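Enoyl-CoA hydratase/isomerase (Pseudomonas aeruginosa, PDB 3LAO) probably hydrates the double bond of an enoyl-CoA, possibly a steroid-derived one, as a homotrimeric member of the crotonase family. Local coordinates at residues Met124-Phe138 / Ala178-Glu192. Sequence-based numbering, arbitrary orientation.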
HETATM    1  N   MSE B 124     -15.831   7.522   3.890  1.00 35.30           N
HETATM    2  CA  MSE B 124     -15.649   7.145   2.509  1.00 38.74           C
HETATM    3  C   MSE B 124     -14.586   6.064   2.297  1.00 36.68           C
HETATM    4  O   MSE B 124     -14.731   5.206   1.429  1.00 43.53           O
HETATM    5  CB  MSE B 124     -15.279   8.379   1.717  1.00 42.50           C
HETATM    6  CG  MSE B 124     -15.324   8.168   0.257  1.00 40.49           C
HETATM    7 SE   MSE B 124     -14.683   9.757  -0.623  0.69 43.42          SE
HETATM    8  CE  MSE B 124     -12.813   9.688  -0.101  1.00 24.14           C
ATOM      9  N   LEU B 125     -13.516   6.090   3.084  1.00 36.03           N
ATOM     10  CA  LEU B 125     -12.420   5.130   2.884  1.00 34.00           C
ATOM     11  C   LEU B 125     -12.720   3.767   3.498  1.00 36.80           C
ATOM     12  O   LEU B 125     -11.940   2.850   3.370  1.00 40.13           O
ATOM     13  CB  LEU B 125     -11.121   5.642   3.484  1.00 27.58           C
ATOM     14  CG  LEU B 125     -10.574   6.944   2.914  1.00 33.50           C
ATOM     15  CD1 LEU B 125      -9.444   7.487   3.805  1.00 20.28           C
ATOM     16  CD2 LEU B 125     -10.118   6.685   1.484  1.00 40.61           C
ATOM     17  N   ASN B 126     -13.834   3.659   4.200  1.00 28.76           N
ATOM     18  CA  ASN B 126     -14.238   2.413   4.765  1.00 28.39           C
ATOM     19  C   ASN B 126     -15.098   1.634   3.770  1.00 31.30           C
ATOM     20  O   ASN B 126     -15.554   0.536   4.034  1.00 45.97           O
ATOM     21  CB  ASN B 126     -15.025   2.675   6.035  1.00 36.50           C
ATOM     22  CG  ASN B 126     -15.264   1.413   6.832  1.00 48.40           C
ATOM     23  OD1 ASN B 126     -14.310   0.779   7.301  1.00 56.26           O
ATOM     24  ND2 ASN B 126     -16.534   1.019   6.971  1.00 42.26           N
ATOM     25  N   ALA B 127     -15.330   2.212   2.616  1.00 27.51           N
ATOM     26  CA  ALA B 127     -16.157   1.571   1.609  1.00 30.21           C
ATOM     27  C   ALA B 127     -15.296   0.836   0.557  1.00 33.45           C
ATOM     28  O   ALA B 127     -14.082   0.974   0.524  1.00 30.51           O
ATOM     29  CB  ALA B 127     -17.012   2.609   0.943  1.00 20.93           C
ATOM     30  N   ASP B 128     -15.935   0.061  -0.305  1.00 33.24           N
ATOM     31  CA  ASP B 128     -15.218  -0.669  -1.346  1.00 29.63           C
ATOM     32  C   ASP B 128     -15.171   0.028  -2.688  1.00 27.27           C
ATOM     33  O   ASP B 128     -14.301  -0.223  -3.487  1.00 34.15           O
ATOM     34  CB  ASP B 128     -15.886  -2.002  -1.484  1.00 28.93           C
ATOM     35  CG  ASP B 128     -15.958  -2.701  -0.167  1.00 31.43           C
ATOM     36  OD1 ASP B 128     -14.930  -2.674   0.537  1.00 31.36           O
ATOM     37  OD2 ASP B 128     -17.039  -3.218   0.188  1.00 33.10           O
ATOM     38  N   ILE B 129     -16.144   0.884  -2.936  1.00 27.72           N
ATOM     39  CA  ILE B 129     -16.213   1.714  -4.125  1.00 29.88           C
ATOM     40  C   ILE B 129     -16.712   3.066  -3.666  1.00 35.79           C
ATOM     41  O   ILE B 129     -17.700   3.169  -2.885  1.00 34.31           O
ATOM     42  CB  ILE B 129     -17.247   1.223  -5.108  1.00 29.67           C
ATOM     43  CG1 ILE B 129     -17.019  -0.262  -5.458  1.00 35.19           C
ATOM     44  CG2 ILE B 129     -17.289   2.167  -6.320  1.00 24.81           C
ATOM     45  CD1 ILE B 129     -15.760  -0.573  -6.186  1.00 29.53           C
ATOM     46  N   ALA B 130     -16.008   4.093  -4.130  1.00 29.85           N
ATOM     47  CA  ALA B 130     -16.307   5.465  -3.785  1.00 27.15           C
ATOM     48  C   ALA B 130     -16.399   6.307  -5.037  1.00 26.55           C
ATOM     49  O   ALA B 130     -15.447   6.402  -5.807  1.00 35.96           O
ATOM     50  CB  ALA B 130     -15.222   6.041  -2.793  1.00 21.39           C
ATOM     51  N   VAL B 131     -17.556   6.906  -5.240  1.00 22.87           N
ATOM     52  CA  VAL B 131     -17.764   7.815  -6.344  1.00 25.73           C
ATOM     53  C   VAL B 131     -18.092   9.237  -5.868  1.00 29.73           C
ATOM     54  O   VAL B 131     -18.978   9.429  -5.050  1.00 28.61           O
ATOM     55  CB  VAL B 131     -18.921   7.308  -7.202  1.00 28.88           C
ATOM     56  CG1 VAL B 131     -19.282   8.320  -8.273  1.00 25.09           C
ATOM     57  CG2 VAL B 131     -18.532   5.968  -7.817  1.00 29.68           C
ATOM     58  N   ALA B 132     -17.397  10.221  -6.422  1.00 29.05           N
ATOM     59  CA  ALA B 132     -17.583  11.613  -6.050  1.00 34.51           C
ATOM     60  C   ALA B 132     -17.917  12.503  -7.253  1.00 39.26           C
ATOM     61  O   ALA B 132     -17.421  12.299  -8.366  1.00 44.02           O
ATOM     62  CB  ALA B 132     -16.331  12.150  -5.345  1.00 33.72           C
ATOM     63  N   ALA B 133     -18.760  13.492  -6.998  1.00 42.26           N
ATOM     64  CA  ALA B 133     -19.078  14.552  -7.948  1.00 41.13           C
ATOM     65  C   ALA B 133     -17.843  15.413  -8.133  1.00 37.22           C
ATOM     66  O   ALA B 133     -17.153  15.722  -7.160  1.00 33.96           O
ATOM     67  CB  ALA B 133     -20.232  15.408  -7.397  1.00 31.51           C
ATOM     68  N   ARG B 134     -17.536  15.755  -9.376  1.00 35.61           N
ATOM     69  CA  ARG B 134     -16.511  16.749  -9.660  1.00 44.94           C
ATOM     70  C   ARG B 134     -16.762  17.985  -8.806  1.00 46.03           C
ATOM     71  O   ARG B 134     -17.908  18.437  -8.681  1.00 43.38           O
ATOM     72  CB  ARG B 134     -16.570  17.127 -11.128  1.00 52.50           C
ATOM     73  CG  ARG B 134     -15.590  18.178 -11.563  1.00 59.56           C
ATOM     74  CD  ARG B 134     -15.203  17.925 -13.017  1.00 67.27           C
ATOM     75  NE  ARG B 134     -14.255  16.815 -13.122  1.00 75.94           N
ATOM     76  CZ  ARG B 134     -14.487  15.667 -13.762  1.00 78.11           C
ATOM     77  NH1 ARG B 134     -15.654  15.455 -14.377  1.00 78.38           N
ATOM     78  NH2 ARG B 134     -13.541  14.731 -13.792  1.00 72.04           N
ATOM     79  N   GLY B 135     -15.713  18.513  -8.181  1.00 44.19           N
ATOM     80  CA  GLY B 135     -15.901  19.689  -7.352  1.00 45.04           C
ATOM     81  C   GLY B 135     -16.269  19.408  -5.904  1.00 51.89           C
ATOM     82  O   GLY B 135     -16.478  20.334  -5.122  1.00 65.04           O
ATOM     83  N   THR B 136     -16.358  18.142  -5.524  1.00 41.33           N
ATOM     84  CA  THR B 136     -16.559  17.820  -4.132  1.00 37.48           C
ATOM     85  C   THR B 136     -15.296  18.250  -3.389  1.00 40.22           C
ATOM     86  O   THR B 136     -14.199  18.152  -3.922  1.00 47.85           O
ATOM     87  CB  THR B 136     -16.786  16.315  -3.964  1.00 34.61           C
ATOM     88  OG1 THR B 136     -17.988  15.939  -4.653  1.00 27.87           O
ATOM     89  CG2 THR B 136     -16.847  15.937  -2.485  1.00 27.01           C
ATOM     90  N   ARG B 137     -15.446  18.708  -2.156  1.00 31.28           N
ATOM     91  CA  ARG B 137     -14.332  19.256  -1.409  1.00 35.71           C
ATOM     92  C   ARG B 137     -14.085  18.429  -0.180  1.00 33.83           C
ATOM     93  O   ARG B 137     -14.992  18.092   0.520  1.00 27.18           O
ATOM     94  CB  ARG B 137     -14.647  20.665  -0.920  1.00 35.70           C
ATOM     95  CG  ARG B 137     -14.854  21.719  -1.994  1.00 39.61           C
ATOM     96  CD  ARG B 137     -15.657  22.889  -1.361  1.00 59.49           C
ATOM     97  NE  ARG B 137     -14.834  23.885  -0.644  1.00 60.55           N
ATOM     98  CZ  ARG B 137     -15.251  24.646   0.381  1.00 59.34           C
ATOM     99  NH1 ARG B 137     -16.489  24.527   0.868  1.00 54.74           N
ATOM    100  NH2 ARG B 137     -14.420  25.530   0.931  1.00 56.79           N
ATOM    101  N   PHE B 138     -12.827  18.199   0.133  1.00 35.57           N
ATOM    102  CA  PHE B 138     -12.464  17.344   1.225  1.00 31.36           C
ATOM    103  C   PHE B 138     -11.495  18.102   2.066  1.00 32.96           C
ATOM    104  O   PHE B 138     -10.607  18.811   1.540  1.00 36.83           O
ATOM    105  CB  PHE B 138     -11.720  16.108   0.669  1.00 28.37           C
ATOM    106  CG  PHE B 138     -12.562  15.232  -0.227  1.00 32.32           C
ATOM    107  CD1 PHE B 138     -12.545  15.396  -1.606  1.00 33.43           C
ATOM    108  CD2 PHE B 138     -13.375  14.229   0.317  1.00 32.85           C
ATOM    109  CE1 PHE B 138     -13.347  14.561  -2.442  1.00 28.50           C
ATOM    110  CE2 PHE B 138     -14.191  13.369  -0.508  1.00 26.79           C
ATOM    111  CZ  PHE B 138     -14.160  13.525  -1.881  1.00 21.40           C
ATOM    112  N   ALA B 178     -12.159  16.544  -5.679  1.00 41.52           N
ATOM    113  CA  ALA B 178     -12.403  15.215  -6.198  1.00 41.53           C
ATOM    114  C   ALA B 178     -11.264  14.708  -7.093  1.00 47.88           C
ATOM    115  O   ALA B 178     -10.934  13.515  -7.070  1.00 41.77           O
ATOM    116  CB  ALA B 178     -13.698  15.189  -6.941  1.00 34.57           C
ATOM    117  N   ASP B 179     -10.653  15.594  -7.875  1.00 47.33           N
ATOM    118  CA  ASP B 179      -9.639  15.113  -8.805  1.00 48.90           C
ATOM    119  C   ASP B 179      -8.352  14.725  -8.091  1.00 43.32           C
ATOM    120  O   ASP B 179      -7.661  13.759  -8.486  1.00 45.40           O
ATOM    121  CB  ASP B 179      -9.404  16.108  -9.939  1.00 57.00           C
ATOM    122  CG  ASP B 179     -10.467  15.997 -11.019  1.00 66.06           C
ATOM    123  OD1 ASP B 179     -11.114  17.020 -11.329  1.00 75.59           O
ATOM    124  OD2 ASP B 179     -10.683  14.880 -11.537  1.00 63.14           O
ATOM    125  N   GLU B 180      -8.056  15.464  -7.027  1.00 32.06           N
ATOM    126  CA  GLU B 180      -6.891  15.187  -6.200  1.00 37.19           C
ATOM    127  C   GLU B 180      -7.117  13.910  -5.360  1.00 36.24           C
ATOM    128  O   GLU B 180      -6.218  13.066  -5.185  1.00 32.82           O
ATOM    129  CB  GLU B 180      -6.612  16.420  -5.324  1.00 43.72           C
ATOM    130  CG  GLU B 180      -5.416  16.287  -4.366  1.00 50.54           C
ATOM    131  CD  GLU B 180      -4.056  16.295  -5.048  1.00 56.39           C
ATOM    132  OE1 GLU B 180      -3.997  16.320  -6.296  1.00 58.75           O
ATOM    133  OE2 GLU B 180      -3.040  16.281  -4.318  1.00 59.19           O
ATOM    134  N   ALA B 181      -8.340  13.755  -4.860  1.00 28.08           N
ATOM    135  CA  ALA B 181      -8.700  12.526  -4.177  1.00 30.63           C
ATOM    136  C   ALA B 181      -8.569  11.267  -5.101  1.00 30.33           C
ATOM    137  O   ALA B 181      -8.057  10.234  -4.674  1.00 28.69           O
ATOM    138  CB  ALA B 181     -10.071  12.647  -3.523  1.00 20.48           C
ATOM    139  N   LEU B 182      -8.973  11.379  -6.360  1.00 27.99           N
ATOM    140  CA  LEU B 182      -8.793  10.300  -7.322  1.00 28.75           C
ATOM    141  C   LEU B 182      -7.319  10.002  -7.560  1.00 34.36           C
ATOM    142  O   LEU B 182      -6.909   8.841  -7.644  1.00 34.92           O
ATOM    143  CB  LEU B 182      -9.454  10.657  -8.645  1.00 34.06           C
ATOM    144  CG  LEU B 182      -9.425   9.607  -9.767  1.00 42.90           C
ATOM    145  CD1 LEU B 182     -10.299   8.381  -9.416  1.00 40.13           C
ATOM    146  CD2 LEU B 182      -9.873  10.215 -11.105  1.00 42.57           C
ATOM    147  N   ARG B 183      -6.512  11.054  -7.646  1.00 37.89           N
ATOM    148  CA  ARG B 183      -5.089  10.899  -7.939  1.00 41.41           C
ATOM    149  C   ARG B 183      -4.400  10.127  -6.818  1.00 37.89           C
ATOM    150  O   ARG B 183      -3.405   9.486  -7.022  1.00 41.20           O
ATOM    151  CB  ARG B 183      -4.427  12.281  -8.102  1.00 43.70           C
ATOM    152  CG  ARG B 183      -2.969  12.248  -8.541  1.00 46.01           C
ATOM    153  CD  ARG B 183      -2.215  13.600  -8.366  1.00 43.75           C
ATOM    154  NE  ARG B 183      -2.174  14.084  -6.970  1.00 52.19           N
ATOM    155  CZ  ARG B 183      -1.259  13.724  -6.061  1.00 45.15           C
ATOM    156  NH1 ARG B 183      -0.319  12.855  -6.403  1.00 36.97           N
ATOM    157  NH2 ARG B 183      -1.292  14.213  -4.810  1.00 39.06           N
HETATM  158  N   MSE B 184      -4.943  10.241  -5.622  1.00 39.14           N
HETATM  159  CA  MSE B 184      -4.388   9.611  -4.454  1.00 33.20           C
HETATM  160  C   MSE B 184      -5.093   8.292  -4.171  1.00 32.88           C
HETATM  161  O   MSE B 184      -4.824   7.670  -3.143  1.00 35.87           O
HETATM  162  CB  MSE B 184      -4.558  10.534  -3.231  1.00 37.94           C
HETATM  163  CG  MSE B 184      -3.733  11.824  -3.257  1.00 48.66           C
HETATM  164 SE   MSE B 184      -3.768  12.869  -1.540  1.00 44.57          SE
HETATM  165  CE  MSE B 184      -5.692  13.288  -1.500  1.00 46.86           C
ATOM    166  N   ARG B 185      -6.013   7.886  -5.054  1.00 32.51           N
ATOM    167  CA  ARG B 185      -6.686   6.580  -4.938  1.00 30.21           C
ATOM    168  C   ARG B 185      -7.664   6.465  -3.765  1.00 29.98           C
ATOM    169  O   ARG B 185      -7.827   5.394  -3.176  1.00 36.86           O
ATOM    170  CB  ARG B 185      -5.644   5.457  -4.856  1.00 25.65           C
ATOM    171  CG  ARG B 185      -4.927   5.280  -6.180  1.00 39.78           C
ATOM    172  CD  ARG B 185      -3.757   4.299  -6.065  1.00 50.34           C
ATOM    173  NE  ARG B 185      -3.507   3.837  -4.696  1.00 55.61           N
ATOM    174  CZ  ARG B 185      -2.655   2.851  -4.388  1.00 60.19           C
ATOM    175  NH1 ARG B 185      -1.975   2.226  -5.366  1.00 57.13           N
ATOM    176  NH2 ARG B 185      -2.475   2.477  -3.108  1.00 57.25           N
ATOM    177  N   LEU B 186      -8.301   7.567  -3.409  1.00 30.63           N
ATOM    178  CA  LEU B 186      -9.341   7.523  -2.392  1.00 31.27           C
ATOM    179  C   LEU B 186     -10.712   7.286  -3.046  1.00 37.74           C
ATOM    180  O   LEU B 186     -11.650   6.857  -2.404  1.00 39.09           O
ATOM    181  CB  LEU B 186      -9.334   8.795  -1.549  1.00 29.58           C
ATOM    182  CG  LEU B 186      -7.992   9.319  -1.012  1.00 36.81           C
ATOM    183  CD1 LEU B 186      -8.192  10.677  -0.398  1.00 36.38           C
ATOM    184  CD2 LEU B 186      -7.359   8.417   0.001  1.00 35.73           C
ATOM    185  N   LEU B 187     -10.814   7.559  -4.334  1.00 34.87           N
ATOM    186  CA  LEU B 187     -12.089   7.449  -5.027  1.00 30.85           C
ATOM    187  C   LEU B 187     -11.890   6.415  -6.055  1.00 35.34           C
ATOM    188  O   LEU B 187     -10.758   6.177  -6.456  1.00 37.02           O
ATOM    189  CB  LEU B 187     -12.391   8.733  -5.797  1.00 28.21           C
ATOM    190  CG  LEU B 187     -12.637   9.810  -4.769  1.00 30.29           C
ATOM    191  CD1 LEU B 187     -12.933  11.154  -5.413  1.00 34.83           C
ATOM    192  CD2 LEU B 187     -13.811   9.318  -3.973  1.00 26.94           C
ATOM    193  N   THR B 188     -12.982   5.829  -6.517  1.00 31.62           N
ATOM    194  CA  THR B 188     -12.908   4.878  -7.589  1.00 25.57           C
ATOM    195  C   THR B 188     -13.073   5.671  -8.849  1.00 33.89           C
ATOM    196  O   THR B 188     -12.431   5.394  -9.858  1.00 35.16           O
ATOM    197  CB  THR B 188     -14.064   3.853  -7.485  1.00 39.18           C
ATOM    198  OG1 THR B 188     -14.223   3.420  -6.125  1.00 37.55           O
ATOM    199  CG2 THR B 188     -13.832   2.652  -8.397  1.00 32.10           C
ATOM    200  N   GLU B 189     -13.943   6.676  -8.788  1.00 37.65           N
ATOM    201  CA  GLU B 189     -14.292   7.429  -9.985  1.00 37.11           C
ATOM    202  C   GLU B 189     -14.791   8.848  -9.678  1.00 36.62           C
ATOM    203  O   GLU B 189     -15.468   9.082  -8.674  1.00 28.03           O
ATOM    204  CB  GLU B 189     -15.359   6.679 -10.784  1.00 38.00           C
ATOM    205  CG  GLU B 189     -15.496   7.176 -12.222  1.00 44.91           C
ATOM    206  CD  GLU B 189     -16.492   6.342 -13.040  1.00 47.94           C
ATOM    207  OE1 GLU B 189     -16.566   5.118 -12.818  1.00 47.47           O
ATOM    208  OE2 GLU B 189     -17.205   6.911 -13.897  1.00 49.24           O
ATOM    209  N   VAL B 190     -14.474   9.790 -10.568  1.00 36.80           N
ATOM    210  CA  VAL B 190     -15.032  11.126 -10.466  1.00 32.83           C
ATOM    211  C   VAL B 190     -16.010  11.373 -11.586  1.00 35.62           C
ATOM    212  O   VAL B 190     -15.701  11.072 -12.743  1.00 39.99           O
ATOM    213  CB  VAL B 190     -13.961  12.165 -10.544  1.00 28.90           C
ATOM    214  CG1 VAL B 190     -14.623  13.485 -10.673  1.00 24.68           C
ATOM    215  CG2 VAL B 190     -13.105  12.122  -9.278  1.00 27.88           C
ATOM    216  N   VAL B 191     -17.201  11.889 -11.252  1.00 35.75           N
ATOM    217  CA  VAL B 191     -18.270  12.083 -12.260  1.00 34.44           C
ATOM    218  C   VAL B 191     -18.916  13.458 -12.200  1.00 44.08           C
ATOM    219  O   VAL B 191     -18.747  14.190 -11.219  1.00 47.87           O
ATOM    220  CB  VAL B 191     -19.379  11.005 -12.194  1.00 28.26           C
ATOM    221  CG1 VAL B 191     -18.797   9.627 -12.413  1.00 25.32           C
ATOM    222  CG2 VAL B 191     -20.137  11.062 -10.857  1.00 29.16           C
ATOM    223  N   GLU B 192     -19.656  13.801 -13.256  1.00 49.69           N
ATOM    224  CA  GLU B 192     -20.360  15.093 -13.350  1.00 45.39           C
ATOM    225  C   GLU B 192     -21.355  15.260 -12.214  1.00 45.81           C
ATOM    226  O   GLU B 192     -22.008  14.287 -11.815  1.00 46.77           O
ATOM    227  CB  GLU B 192     -21.070  15.231 -14.695  1.00 48.25           C
ATOM    228  CG  GLU B 192     -20.125  15.450 -15.901  1.00 63.55           C
ATOM    229  CD  GLU B 192     -18.993  16.439 -15.616  1.00 76.58           C
ATOM    230  OE1 GLU B 192     -19.284  17.644 -15.446  1.00 80.85           O
ATOM    231  OE2 GLU B 192     -17.810  16.011 -15.557  1.00 79.70           O
TER
HETATM  232  O   HOH W   1     -12.703  17.858  -8.863  1.00 42.59           O
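Strands 129-133 and 189-191 run parallel, their short axes 28° apart, and bond in alternation: Glu189 O takes Ala132 N at 3.2 Å, Ala132 O takes Val191 N, and Val191 O takes Arg134 N. Just before this pairing, the Thr188 side chain takes the part of a backbone acceptor, its OG1 receiving Ala130 N at 2.8 Å while Thr188 N binds Ala130 O; the same hydroxyl also bonds Thr164 of a second subunit of the trimer. On the face bearing Ala130 and Ala132, the methyls of Leu187 divide: CD1 lies 3.5 Å from Ala132 CB, and CD2 meets Met124 SE, the two side chains crossing at about a right angle. Within this chain, 189-191 is the outermost strand of the crotonase-fold sheet, with strand 108-112 on the far side of 129-133 and helix 178-183 over the Ala132 face. There Phe138 turns a ring edge to Ala178, Phe138 CE1 3.9 Å from Ala178 CA. Two bends in Arg134 bring Val190 CG1 over one guanidinium face, toward its rim, 3.5 Å from Arg134 NH2. Asp179 and Glu192 approach the guanidinium edge, Asp179 through a long salt bridge, Glu192 OE2 through one to NH1 whose hydrogen bond is weak, poorly angled and doubtfully short; a water links Asp179 OD1 to Gly135 N.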